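Local structure of phage tail sheath protein (Desulfitobacterium hafniense, 3HXL) at residues 148-153 / 165-170; 218-223 / 241-246. The protein probably assembles with copies of itself into the contractile tail sheath of a phage or phage-like particle. All coordinates share one frame; numbering follows the deposited sequence.

Contact 1: 148-153 / 165-170; sequences SDIAGL and GALTET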
loop_
_atom_site.group_PDB
_atom_site.type_symbol
_atom_site.label_atom_id
_atom_site.label_comp_id
_atom_site.label_asym_id
_atom_site.label_seq_id
_atom_site.Cartn_x
_atom_site.Cartn_y
_atom_site.Cartn_z
ATOM N N SER A 148 -43.351 -11.087 7.673
ATOM C CA SER A 148 -44.578 -11.777 7.298
ATOM C C SER A 148 -44.386 -12.450 5.945
ATOM O O SER A 148 -44.885 -13.550 5.711
ATOM C CB SER A 148 -45.735 -10.779 7.206
ATOM O OG SER A 148 -45.984 -10.157 8.453
ATOM N N ASP A 149 -43.654 -11.780 5.061
ATOM C CA ASP A 149 -43.401 -12.286 3.721
ATOM C C ASP A 149 -42.047 -11.815 3.192
ATOM O O ASP A 149 -41.274 -11.177 3.910
ATOM C CB ASP A 149 -44.509 -11.816 2.777
ATOM C CG ASP A 149 -44.801 -10.334 2.918
ATOM O OD1 ASP A 149 -43.843 -9.532 2.915
ATOM O OD2 ASP A 149 -45.991 -9.965 3.032
ATOM N N ILE A 150 -41.769 -12.130 1.929
ATOM C CA ILE A 150 -40.512 -11.747 1.298
ATOM C C ILE A 150 -40.349 -10.231 1.215
ATOM O O ILE A 150 -39.251 -9.701 1.389
ATOM C CB ILE A 150 -40.413 -12.320 -0.128
ATOM C CG1 ILE A 150 -40.416 -13.847 -0.075
ATOM C CG2 ILE A 150 -39.146 -11.809 -0.806
ATOM C CD1 ILE A 150 -40.482 -14.505 -1.434
ATOM N N ALA A 151 -41.450 -9.538 0.946
ATOM C CA ALA A 151 -41.428 -8.086 0.832
ATOM C C ALA A 151 -40.864 -7.418 2.082
ATOM O O ALA A 151 -40.138 -6.425 1.993
ATOM C CB ALA A 151 -42.835 -7.568 0.551
ATOM N N GLY A 152 -41.197 -7.966 3.243
ATOM C CA GLY A 152 -40.725 -7.396 4.494
ATOM C C GLY A 152 -39.236 -7.540 4.736
ATOM O O GLY A 152 -38.691 -6.928 5.657
ATOM N N LEU A 153 -38.570 -8.344 3.913
ATOM C CA LEU A 153 -37.136 -8.556 4.065
ATOM C C LEU A 153 -36.299 -7.376 3.593
ATOM O O LEU A 153 -36.658 -6.683 2.644
ATOM C CB LEU A 153 -36.706 -9.818 3.317
ATOM C CG LEU A 153 -37.120 -11.144 3.949
ATOM C CD1 LEU A 153 -36.780 -12.286 3.008
ATOM C CD2 LEU A 153 -36.395 -11.320 5.285
ATOM N N GLY A 165 -43.974 -12.801 -3.091
ATOM C CA GLY A 165 -44.930 -13.740 -2.537
ATOM C C GLY A 165 -44.626 -14.203 -1.126
ATOM O O GLY A 165 -43.973 -13.504 -0.351
ATOM N N ALA A 166 -45.090 -15.403 -0.800
ATOM C CA ALA A 166 -44.907 -15.963 0.529
ATOM C C ALA A 166 -43.613 -16.733 0.722
ATOM O O ALA A 166 -43.035 -17.278 -0.221
ATOM C CB ALA A 166 -46.087 -16.857 0.873
ATOM N N LEU A 167 -43.178 -16.784 1.973
ATOM C CA LEU A 167 -41.967 -17.488 2.344
ATOM C C LEU A 167 -42.266 -18.952 2.637
ATOM O O LEU A 167 -43.405 -19.324 2.930
ATOM C CB LEU A 167 -41.346 -16.841 3.581
ATOM C CG LEU A 167 -40.721 -15.451 3.405
ATOM C CD1 LEU A 167 -40.625 -14.757 4.758
ATOM C CD2 LEU A 167 -39.345 -15.581 2.759
ATOM N N THR A 168 -41.222 -19.769 2.549
ATOM C CA THR A 168 -41.288 -21.202 2.811
ATOM C C THR A 168 -40.161 -21.529 3.788
ATOM O O THR A 168 -39.063 -20.990 3.671
ATOM C CB THR A 168 -41.073 -22.025 1.519
ATOM O OG1 THR A 168 -42.236 -21.928 0.688
ATOM C CG2 THR A 168 -40.803 -23.486 1.851
ATOM N N GLU A 169 -40.430 -22.410 4.744
ATOM C CA GLU A 169 -39.425 -22.785 5.735
ATOM C C GLU A 169 -38.266 -23.596 5.170
ATOM O O GLU A 169 -38.353 -24.165 4.084
ATOM C CB GLU A 169 -40.063 -23.589 6.869
ATOM C CG GLU A 169 -40.865 -22.772 7.862
ATOM C CD GLU A 169 -41.316 -23.604 9.052
ATOM O OE1 GLU A 169 -42.084 -24.568 8.848
ATOM O OE2 GLU A 169 -40.892 -23.297 10.187
ATOM N N THR A 170 -37.176 -23.637 5.926
ATOM C CA THR A 170 -35.997 -24.407 5.557
ATOM C C THR A 170 -35.092 -24.514 6.771
ATOM O O THR A 170 -34.806 -23.517 7.434
ATOM C CB THR A 170 -35.208 -23.768 4.379
ATOM O OG1 THR A 170 -34.016 -24.527 4.142
ATOM C CG2 THR A 170 -34.832 -22.325 4.684
HETATM O O HOH W 1 -45.273 -15.452 3.663
HETATM O O HOH W 2 -43.814 -10.698 -0.079
#
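L167 brings its two methyl branches against different parts of segment 148-153. CD2 of L167 lies 3.5 Å from CG1 of I150, tighter than usual van der Waals contact, and at 4.2 Å it also meets CD1 of L153. The other branch rests on the backbone of D149, with L167 CD1 3.6 Å from D149 C. The two pairs of side chains cross at a slant instead of running alongside. CG1 of I150 sits beside the backbone N (chi1 -63°), which carries that branch to L167 CD2 and its terminal CD1 on to the G165 and A166 carbonyls. I150, L153 and L167 also touch L103 of strand 103-107, so the apolar patch continues into the domain.

The polar links between the segments run between backbone atoms, directly or through water. I150 N donates a weak but straight bond to G165 O (3.5 Å, 166°), and one water joins A151 N to that carbonyl, donating to it over 2.8 Å. A second water bridges S148 O and L167 N. Within 148-153, D149 OD1 takes the N-H of G152 at 3.1 Å, nearly along the C-O axis, an Asx motif spanning D149-G152 that overlaps the type I turn from I150 to L153.

The direct contact is thus mostly aliphatic, supplemented by two water bridges between backbone atoms, and its one direct hydrogen bond is weak.

Contact 2: 218-223 / 241-246; sequences AFAKRL and ADYEGV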
loop_
_atom_site.group_PDB
_atom_site.type_symbol
_atom_site.label_atom_id
_atom_site.label_comp_id
_atom_site.label_asym_id
_atom_site.label_seq_id
_atom_site.Cartn_x
_atom_site.Cartn_y
_atom_site.Cartn_z
ATOM N N ALA A 218 8.033 -0.681 -15.216
ATOM C CA ALA A 218 7.862 0.428 -16.146
ATOM C C ALA A 218 6.981 1.498 -15.504
ATOM O O ALA A 218 7.232 2.699 -15.638
ATOM C CB ALA A 218 7.229 -0.063 -17.456
ATOM N N PHE A 219 5.942 1.047 -14.809
ATOM C CA PHE A 219 5.011 1.937 -14.125
ATOM C C PHE A 219 5.783 2.833 -13.156
ATOM O O PHE A 219 5.597 4.049 -13.137
ATOM C CB PHE A 219 3.975 1.107 -13.359
ATOM C CG PHE A 219 2.982 1.927 -12.584
ATOM C CD1 PHE A 219 1.942 2.586 -13.229
ATOM C CD2 PHE A 219 3.087 2.034 -11.194
ATOM C CE1 PHE A 219 1.018 3.341 -12.507
ATOM C CE2 PHE A 219 2.169 2.786 -10.462
ATOM C CZ PHE A 219 1.131 3.441 -11.117
ATOM N N ALA A 220 6.655 2.224 -12.359
ATOM C CA ALA A 220 7.450 2.969 -11.389
ATOM C C ALA A 220 8.321 4.028 -12.064
ATOM O O ALA A 220 8.391 5.170 -11.607
ATOM C CB ALA A 220 8.322 2.007 -10.586
ATOM N N LYS A 221 8.980 3.652 -13.156
ATOM C CA LYS A 221 9.851 4.586 -13.868
ATOM C C LYS A 221 9.084 5.782 -14.412
ATOM O O LYS A 221 9.568 6.920 -14.362
ATOM C CB LYS A 221 10.563 3.878 -15.027
ATOM C CG LYS A 221 11.566 2.809 -14.614
ATOM C CD LYS A 221 12.164 2.119 -15.845
ATOM C CE LYS A 221 13.180 1.048 -15.469
ATOM N NZ LYS A 221 13.627 0.252 -16.658
ATOM N N ARG A 222 7.883 5.527 -14.927
ATOM C CA ARG A 222 7.069 6.594 -15.492
ATOM C C ARG A 222 6.622 7.582 -14.422
ATOM O O ARG A 222 6.792 8.796 -14.573
ATOM C CB ARG A 222 5.843 6.017 -16.213
ATOM C CG ARG A 222 4.986 7.085 -16.883
ATOM C CD ARG A 222 4.000 6.473 -17.870
ATOM N NE ARG A 222 3.103 5.501 -17.239
ATOM C CZ ARG A 222 2.086 5.818 -16.444
ATOM N NH1 ARG A 222 1.334 4.857 -15.926
ATOM N NH2 ARG A 222 1.814 7.089 -16.174
ATOM N N LEU A 223 6.045 7.081 -13.338
ATOM C CA LEU A 223 5.620 7.997 -12.289
ATOM C C LEU A 223 6.805 8.765 -11.709
ATOM O O LEU A 223 6.777 9.993 -11.638
ATOM C CB LEU A 223 4.880 7.253 -11.169
ATOM C CG LEU A 223 3.350 7.183 -11.287
ATOM C CD1 LEU A 223 2.942 6.353 -12.505
ATOM C CD2 LEU A 223 2.781 6.559 -10.017
ATOM N N ALA A 241 15.145 -5.568 -12.840
ATOM C CA ALA A 241 14.584 -4.222 -12.929
ATOM C C ALA A 241 15.701 -3.167 -12.953
ATOM O O ALA A 241 15.582 -2.143 -13.630
ATOM C CB ALA A 241 13.638 -3.963 -11.738
ATOM N N ASP A 242 16.769 -3.423 -12.195
ATOM C CA ASP A 242 17.934 -2.532 -12.119
ATOM C C ASP A 242 17.512 -1.062 -12.092
ATOM O O ASP A 242 17.995 -0.238 -12.873
ATOM C CB ASP A 242 18.860 -2.824 -13.313
ATOM C CG ASP A 242 20.155 -2.021 -13.282
ATOM O OD1 ASP A 242 20.585 -1.591 -12.190
ATOM O OD2 ASP A 242 20.759 -1.843 -14.365
ATOM N N TYR A 243 16.608 -0.747 -11.169
ATOM C CA TYR A 243 16.072 0.597 -11.035
ATOM C C TYR A 243 15.792 0.912 -9.560
ATOM O O TYR A 243 15.274 0.063 -8.832
ATOM C CB TYR A 243 14.793 0.692 -11.864
ATOM C CG TYR A 243 14.123 2.046 -11.820
ATOM C CD1 TYR A 243 14.819 3.197 -12.186
ATOM C CD2 TYR A 243 12.797 2.174 -11.403
ATOM C CE1 TYR A 243 14.212 4.450 -12.133
ATOM C CE2 TYR A 243 12.178 3.427 -11.348
ATOM C CZ TYR A 243 12.899 4.554 -11.715
ATOM O OH TYR A 243 12.319 5.791 -11.650
ATOM N N GLU A 244 16.138 2.127 -9.131
ATOM C CA GLU A 244 15.946 2.542 -7.732
ATOM C C GLU A 244 14.481 2.601 -7.310
ATOM O O GLU A 244 14.165 2.665 -6.116
ATOM C CB GLU A 244 16.595 3.912 -7.472
ATOM C CG GLU A 244 15.966 5.074 -8.240
ATOM C CD GLU A 244 16.651 5.327 -9.577
ATOM O OE1 GLU A 244 17.348 4.415 -10.072
ATOM O OE2 GLU A 244 16.490 6.434 -10.127
ATOM N N GLY A 245 13.582 2.577 -8.286
ATOM C CA GLY A 245 12.171 2.625 -7.963
ATOM C C GLY A 245 11.600 1.244 -7.693
ATOM O O GLY A 245 10.423 1.108 -7.369
ATOM N N VAL A 246 12.434 0.214 -7.812
ATOM C CA VAL A 246 11.971 -1.155 -7.594
ATOM C C VAL A 246 12.780 -1.939 -6.565
ATOM O O VAL A 246 14.000 -2.009 -6.647
ATOM C CB VAL A 246 11.994 -1.971 -8.912
ATOM C CG1 VAL A 246 11.566 -3.404 -8.644
ATOM C CG2 VAL A 246 11.088 -1.322 -9.942
HETATM O O HOH W 3 14.529 -2.217 -16.187
#
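The Y243 ring is covered on both faces. Over one lies K221 CG, 3.5 Å from the ring centroid and 16° off the ring normal, a CH-pi contact; on the opposite face G245 N sits 3.2 Å above the plane, displaced toward the rim, with E244 CG higher above the same face, also toward the rim. A220 approaches the ring obliquely, its carbonyl carbon 4.0 Å from Y243 CE2.

With CG of Y243 anti to the backbone N (chi1 -180°), the ring extends toward helix 210-227, where its hydroxyl is hydrogen-bonded to D225. K221 slides past the ring in the opposite direction. Its chain is extended beyond CG, so K221 CE passes 3.9 Å from Y243 CG and the ammonium travels beyond the ring to a water, which NZ meets at 2.7 Å. That water donates to A241 O, giving the lysine a mediated link to the backbone of A241, in the loop after strand 232-236, whereas the direct K221 NZ to A241 O separation is 4.3 Å.

Deeper in, A220 CB points at the turn and lies 3.9 Å from G245 O, with V246 CG2 beside it. The type I turn from Y243 to V246 is closed by V246 N donating to Y243 O. G245 pairs by its backbone with V233, and A220 and V246 both touch that residue's side chain.

Helix 210-227 joins the parallel neighbours 202-204 and 232-236 as the helix of a beta-alpha-beta unit, and here it packs on the loop leading to strand 246-255, within the subtilisin-like domain of tail sheath proteins.

In the fold
From the N terminus, the chain first reaches contact 1 in the beta-sandwich domain. There it closes the short excursion through strand 159-162, tying the loop after strand 140-147 to the one before strand 170-174; these are the outermost strands, within this chain, of the four-stranded antiparallel sheet. The chain then enters the subtilisin-like domain, where contact 2 closes a longer loop through the end of helix 210-227 and strand 232-236, joining that helix to the entry of strand 246-255 in the mixed sheet. The two loops follow in series, neither nesting nor crossing. Their centres lie about 57 Å apart, on opposite sides of the chain's centre, and the two contacts do not touch.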